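Local coordinates for unique short US2 glycoprotein (Human herpesvirus 5, PDB 1IM3), which helps the virus evade cytotoxic T cells by redirecting newly made MHC class I heavy chains from the endoplasmic reticulum to the cytosol for proteasomal destruction, at residues P1-D13 and F18-F30. Numbering follows the deposited sequence.
Sequences PWFQIEDNRCYID and FARGSIVGNMSRF
Strands 3-12 and 18-25 run antiparallel, their axes at 171°, as arms of a beta hairpin, with Y11 and F18 exchanging both backbone bonds near its turn, as do Q4 and V24 farther along. Between them lies a classic beta bulge: E6 and D7 both face S22, whose carbonyl O takes E6 N at 2.9 Å and, weakly, D7 N. There the CB of E6 points toward the partner strand, and OG of S22, anti to its backbone N (chi1 172°), donates to E6 OE1 at 2.8 Å, on the anti side of the carboxylate.

W2 lays its indole over G25: the glycine CA sits 3.5 Å from the centroid of the six-membered ring, and the missing side chain leaves room on the opposite side for W2 O and F3 CB. N26 OD1 accepts W2 N, nearly straight at 3.2 Å. Near the turn, F18 CB lies over the Y11 ring, 3.7 Å from its centroid; the rings are almost parallel but slid apart, with Y11 OH above the F18 face.

On the face opposite Q4, S22, V24 and Y11, the side chains of F3, I5, A19 and I23 reach strands 75-82 and 85-91 in the immunoglobulin-like sandwich of this lumenal domain, A19 and I23 being buried. C10 forms the disulfide to C91, tying the two sheets together, while strand 59-68 pairs with the far edge of 18-25, leaving 3-12 outermost within this chain.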
loop_
_atom_site.group_PDB
_atom_site.type_symbol
_atom_site.label_atom_id
_atom_site.label_comp_id
_atom_site.label_asym_id
_atom_site.label_seq_id
_atom_site.Cartn_x
_atom_site.Cartn_y
_atom_site.Cartn_z
ATOM N N PRO D 1 -2.868 -30.269 -3.741
ATOM C CA PRO D 1 -3.775 -29.391 -2.974
ATOM C C PRO D 1 -5.241 -29.787 -3.129
ATOM O O PRO D 1 -5.831 -29.596 -4.197
ATOM C CB PRO D 1 -3.548 -27.976 -3.492
ATOM C CG PRO D 1 -2.138 -28.058 -3.997
ATOM C CD PRO D 1 -2.007 -29.467 -4.632
ATOM N N TRP D 2 -5.825 -30.336 -2.068
ATOM C CA TRP D 2 -7.230 -30.733 -2.107
ATOM C C TRP D 2 -7.901 -30.342 -0.802
ATOM O O TRP D 2 -7.231 -30.100 0.209
ATOM C CB TRP D 2 -7.380 -32.248 -2.294
ATOM C CG TRP D 2 -7.014 -33.056 -1.065
ATOM C CD1 TRP D 2 -5.773 -33.500 -0.712
ATOM C CD2 TRP D 2 -7.908 -33.506 -0.028
ATOM N NE1 TRP D 2 -5.836 -34.201 0.475
ATOM C CE2 TRP D 2 -7.132 -34.219 0.916
ATOM C CE3 TRP D 2 -9.287 -33.374 0.193
ATOM C CZ2 TRP D 2 -7.689 -34.800 2.064
ATOM C CZ3 TRP D 2 -9.840 -33.949 1.335
ATOM C CH2 TRP D 2 -9.040 -34.654 2.256
ATOM N N PHE D 3 -9.228 -30.292 -0.823
ATOM C CA PHE D 3 -9.977 -29.952 0.370
ATOM C C PHE D 3 -11.452 -30.078 0.075
ATOM O O PHE D 3 -11.879 -29.891 -1.059
ATOM C CB PHE D 3 -9.653 -28.519 0.829
ATOM C CG PHE D 3 -10.137 -27.458 -0.108
ATOM C CD1 PHE D 3 -11.492 -27.125 -0.169
ATOM C CD2 PHE D 3 -9.250 -26.818 -0.967
ATOM C CE1 PHE D 3 -11.955 -26.173 -1.079
ATOM C CE2 PHE D 3 -9.703 -25.862 -1.880
ATOM C CZ PHE D 3 -11.055 -25.540 -1.938
ATOM N N GLN D 4 -12.233 -30.424 1.086
ATOM C CA GLN D 4 -13.667 -30.493 0.889
ATOM C C GLN D 4 -14.372 -29.948 2.120
ATOM O O GLN D 4 -13.964 -30.199 3.253
ATOM C CB GLN D 4 -14.122 -31.926 0.583
ATOM C CG GLN D 4 -13.766 -32.948 1.638
ATOM C CD GLN D 4 -14.536 -34.269 1.482
ATOM O OE1 GLN D 4 -14.493 -35.136 2.369
ATOM N NE2 GLN D 4 -15.245 -34.424 0.351
ATOM N N ILE D 5 -15.428 -29.186 1.872
ATOM C CA ILE D 5 -16.229 -28.578 2.916
ATOM C C ILE D 5 -17.175 -29.601 3.511
ATOM O O ILE D 5 -18.017 -30.145 2.802
ATOM C CB ILE D 5 -17.048 -27.429 2.335
ATOM C CG1 ILE D 5 -16.097 -26.402 1.728
ATOM C CG2 ILE D 5 -17.937 -26.822 3.401
ATOM C CD1 ILE D 5 -16.811 -25.251 1.068
ATOM N N GLU D 6 -17.044 -29.859 4.808
ATOM C CA GLU D 6 -17.915 -30.822 5.459
ATOM C C GLU D 6 -19.163 -30.151 5.986
ATOM O O GLU D 6 -20.271 -30.602 5.743
ATOM C CB GLU D 6 -17.202 -31.521 6.621
ATOM C CG GLU D 6 -16.005 -32.352 6.230
ATOM C CD GLU D 6 -15.510 -33.211 7.382
ATOM O OE1 GLU D 6 -15.474 -32.721 8.531
ATOM O OE2 GLU D 6 -15.153 -34.379 7.135
ATOM N N ASP D 7 -19.002 -29.042 6.676
ATOM C CA ASP D 7 -20.162 -28.405 7.243
ATOM C C ASP D 7 -19.952 -26.912 7.264
ATOM O O ASP D 7 -18.845 -26.432 7.066
ATOM C CB ASP D 7 -20.370 -28.945 8.660
ATOM C CG ASP D 7 -21.687 -28.510 9.269
ATOM O OD1 ASP D 7 -22.747 -28.743 8.628
ATOM O OD2 ASP D 7 -21.652 -27.946 10.394
ATOM N N ASN D 8 -21.021 -26.196 7.562
ATOM C CA ASN D 8 -21.002 -24.752 7.581
ATOM C C ASN D 8 -22.385 -24.237 7.931
ATOM O O ASN D 8 -23.230 -24.112 7.066
ATOM C CB ASN D 8 -20.624 -24.240 6.201
ATOM C CG ASN D 8 -20.860 -22.758 6.048
ATOM O OD1 ASN D 8 -20.635 -21.989 6.975
ATOM N ND2 ASN D 8 -21.304 -22.341 4.868
ATOM N N ARG D 9 -22.629 -23.943 9.193
ATOM C CA ARG D 9 -23.932 -23.439 9.592
ATOM C C ARG D 9 -23.662 -22.344 10.599
ATOM O O ARG D 9 -22.529 -22.191 11.047
ATOM C CB ARG D 9 -24.776 -24.557 10.210
ATOM C CG ARG D 9 -25.258 -25.594 9.202
ATOM C CD ARG D 9 -26.054 -26.676 9.894
ATOM N NE ARG D 9 -25.234 -27.348 10.899
ATOM C CZ ARG D 9 -25.668 -28.309 11.707
ATOM N NH1 ARG D 9 -26.934 -28.720 11.634
ATOM N NH2 ARG D 9 -24.830 -28.869 12.584
ATOM N N CYS D 10 -24.692 -21.590 10.956
ATOM C CA CYS D 10 -24.551 -20.489 11.896
ATOM C C CYS D 10 -25.954 -20.099 12.356
ATOM O O CYS D 10 -26.935 -20.435 11.708
ATOM C CB CYS D 10 -23.891 -19.299 11.185
ATOM S SG CYS D 10 -24.806 -18.880 9.658
ATOM N N TYR D 11 -26.048 -19.397 13.474
ATOM C CA TYR D 11 -27.337 -18.952 13.977
ATOM C C TYR D 11 -27.062 -17.796 14.911
ATOM O O TYR D 11 -25.961 -17.677 15.460
ATOM C CB TYR D 11 -28.082 -20.093 14.701
ATOM C CG TYR D 11 -27.504 -20.553 16.025
ATOM C CD1 TYR D 11 -27.681 -19.797 17.198
ATOM C CD2 TYR D 11 -26.785 -21.747 16.116
ATOM C CE1 TYR D 11 -27.154 -20.219 18.427
ATOM C CE2 TYR D 11 -26.249 -22.182 17.349
ATOM C CZ TYR D 11 -26.439 -21.411 18.491
ATOM O OH TYR D 11 -25.899 -21.830 19.685
ATOM N N ILE D 12 -28.048 -16.923 15.069
ATOM C CA ILE D 12 -27.892 -15.785 15.956
ATOM C C ILE D 12 -28.815 -15.916 17.147
ATOM O O ILE D 12 -29.980 -16.266 17.003
ATOM C CB ILE D 12 -28.201 -14.483 15.228
ATOM C CG1 ILE D 12 -27.231 -14.325 14.065
ATOM C CG2 ILE D 12 -28.071 -13.299 16.185
ATOM C CD1 ILE D 12 -27.446 -13.074 13.265
ATOM N N ASP D 13 -28.297 -15.618 18.324
ATOM C CA ASP D 13 -29.101 -15.716 19.514
ATOM C C ASP D 13 -28.863 -14.491 20.379
ATOM O O ASP D 13 -27.806 -14.348 20.999
ATOM C CB ASP D 13 -28.734 -16.982 20.275
ATOM C CG ASP D 13 -29.707 -17.288 21.384
ATOM O OD1 ASP D 13 -30.860 -17.671 21.076
ATOM O OD2 ASP D 13 -29.324 -17.139 22.565
ATOM N N PHE D 18 -23.142 -17.521 16.352
ATOM C CA PHE D 18 -22.594 -18.840 16.676
ATOM C C PHE D 18 -22.450 -19.483 15.307
ATOM O O PHE D 18 -23.430 -19.579 14.569
ATOM C CB PHE D 18 -23.564 -19.660 17.528
ATOM C CG PHE D 18 -23.617 -19.239 18.962
ATOM C CD1 PHE D 18 -22.940 -19.965 19.942
ATOM C CD2 PHE D 18 -24.336 -18.108 19.337
ATOM C CE1 PHE D 18 -22.976 -19.567 21.289
ATOM C CE2 PHE D 18 -24.381 -17.700 20.670
ATOM C CZ PHE D 18 -23.699 -18.431 21.649
ATOM N N ALA D 19 -21.236 -19.882 14.945
ATOM C CA ALA D 19 -21.018 -20.488 13.641
ATOM C C ALA D 19 -20.034 -21.635 13.774
ATOM O O ALA D 19 -18.984 -21.502 14.394
ATOM C CB ALA D 19 -20.488 -19.456 12.670
ATOM N N ARG D 20 -20.405 -22.770 13.192
ATOM C CA ARG D 20 -19.575 -23.956 13.249
ATOM C C ARG D 20 -19.394 -24.488 11.841
ATOM O O ARG D 20 -20.320 -24.463 11.032
ATOM C CB ARG D 20 -20.236 -25.021 14.121
ATOM C CG ARG D 20 -19.382 -26.263 14.305
ATOM C CD ARG D 20 -20.015 -27.187 15.319
ATOM N NE ARG D 20 -20.278 -26.474 16.566
ATOM C CZ ARG D 20 -20.985 -26.965 17.578
ATOM N NH1 ARG D 20 -21.507 -28.181 17.487
ATOM N NH2 ARG D 20 -21.168 -26.244 18.677
ATOM N N GLY D 21 -18.195 -24.961 11.544
ATOM C CA GLY D 21 -17.949 -25.487 10.228
ATOM C C GLY D 21 -16.727 -26.369 10.271
ATOM O O GLY D 21 -16.010 -26.426 11.272
ATOM N N SER D 22 -16.484 -27.060 9.173
ATOM C CA SER D 22 -15.343 -27.941 9.100
ATOM C C SER D 22 -14.940 -28.143 7.657
ATOM O O SER D 22 -15.787 -28.158 6.758
ATOM C CB SER D 22 -15.679 -29.289 9.739
ATOM O OG SER D 22 -14.639 -30.225 9.513
ATOM N N ILE D 23 -13.636 -28.281 7.451
ATOM C CA ILE D 23 -13.075 -28.513 6.129
ATOM C C ILE D 23 -11.923 -29.502 6.309
ATOM O O ILE D 23 -11.081 -29.312 7.189
ATOM C CB ILE D 23 -12.520 -27.203 5.533
ATOM C CG1 ILE D 23 -13.678 -26.237 5.263
ATOM C CG2 ILE D 23 -11.730 -27.487 4.263
ATOM C CD1 ILE D 23 -13.253 -24.927 4.681
ATOM N N VAL D 24 -11.901 -30.592 5.550
ATOM C CA VAL D 24 -10.766 -31.508 5.669
ATOM C C VAL D 24 -9.984 -31.297 4.386
ATOM O O VAL D 24 -10.558 -30.902 3.370
ATOM C CB VAL D 24 -11.161 -33.028 5.793
ATOM C CG1 VAL D 24 -11.797 -33.298 7.133
ATOM C CG2 VAL D 24 -12.081 -33.440 4.669
ATOM N N GLY D 25 -8.678 -31.539 4.444
ATOM C CA GLY D 25 -7.816 -31.380 3.284
ATOM C C GLY D 25 -6.373 -31.420 3.748
ATOM O O GLY D 25 -6.107 -31.534 4.953
ATOM N N ASN D 26 -5.434 -31.318 2.817
ATOM C CA ASN D 26 -4.031 -31.359 3.201
ATOM C C ASN D 26 -3.351 -29.987 3.246
ATOM O O ASN D 26 -2.139 -29.902 3.029
ATOM C CB ASN D 26 -3.253 -32.319 2.277
ATOM C CG ASN D 26 -3.316 -31.912 0.808
ATOM O OD1 ASN D 26 -4.016 -30.960 0.436
ATOM N ND2 ASN D 26 -2.581 -32.641 -0.040
ATOM N N MET D 27 -4.114 -28.926 3.541
ATOM C CA MET D 27 -3.558 -27.568 3.627
ATOM C C MET D 27 -2.493 -27.519 4.712
ATOM O O MET D 27 -2.696 -28.042 5.811
ATOM C CB MET D 27 -4.603 -26.521 4.019
ATOM C CG MET D 27 -5.942 -26.611 3.348
ATOM S SD MET D 27 -6.997 -27.776 4.214
ATOM C CE MET D 27 -7.307 -26.929 5.686
ATOM N N SER D 28 -1.367 -26.875 4.421
ATOM C CA SER D 28 -0.294 -26.751 5.411
ATOM C C SER D 28 -0.440 -25.415 6.164
ATOM O O SER D 28 0.096 -25.228 7.252
ATOM C CB SER D 28 1.082 -26.828 4.724
ATOM O OG SER D 28 1.166 -25.905 3.642
ATOM N N ARG D 29 -1.179 -24.483 5.591
ATOM C CA ARG D 29 -1.378 -23.191 6.249
ATOM C C ARG D 29 -2.769 -22.703 5.880
ATOM O O ARG D 29 -3.375 -23.222 4.936
ATOM C CB ARG D 29 -0.317 -22.189 5.778
ATOM C CG ARG D 29 -0.307 -21.995 4.268
ATOM C CD ARG D 29 0.924 -21.223 3.778
ATOM N NE ARG D 29 1.042 -21.382 2.325
ATOM C CZ ARG D 29 0.466 -20.595 1.427
ATOM N NH1 ARG D 29 -0.281 -19.562 1.812
ATOM N NH2 ARG D 29 0.628 -20.870 0.145
ATOM N N PHE D 30 -3.271 -21.713 6.626
ATOM C CA PHE D 30 -4.601 -21.172 6.359
ATOM C C PHE D 30 -4.789 -19.735 6.856
ATOM O O PHE D 30 -3.993 -19.214 7.634
ATOM C CB PHE D 30 -5.660 -22.011 7.068
ATOM C CG PHE D 30 -5.770 -21.693 8.544
ATOM C CD1 PHE D 30 -4.793 -22.142 9.441
ATOM C CD2 PHE D 30 -6.775 -20.833 9.018
ATOM C CE1 PHE D 30 -4.797 -21.742 10.786
ATOM C CE2 PHE D 30 -6.806 -20.410 10.367
ATOM C CZ PHE D 30 -5.811 -20.864 11.261
#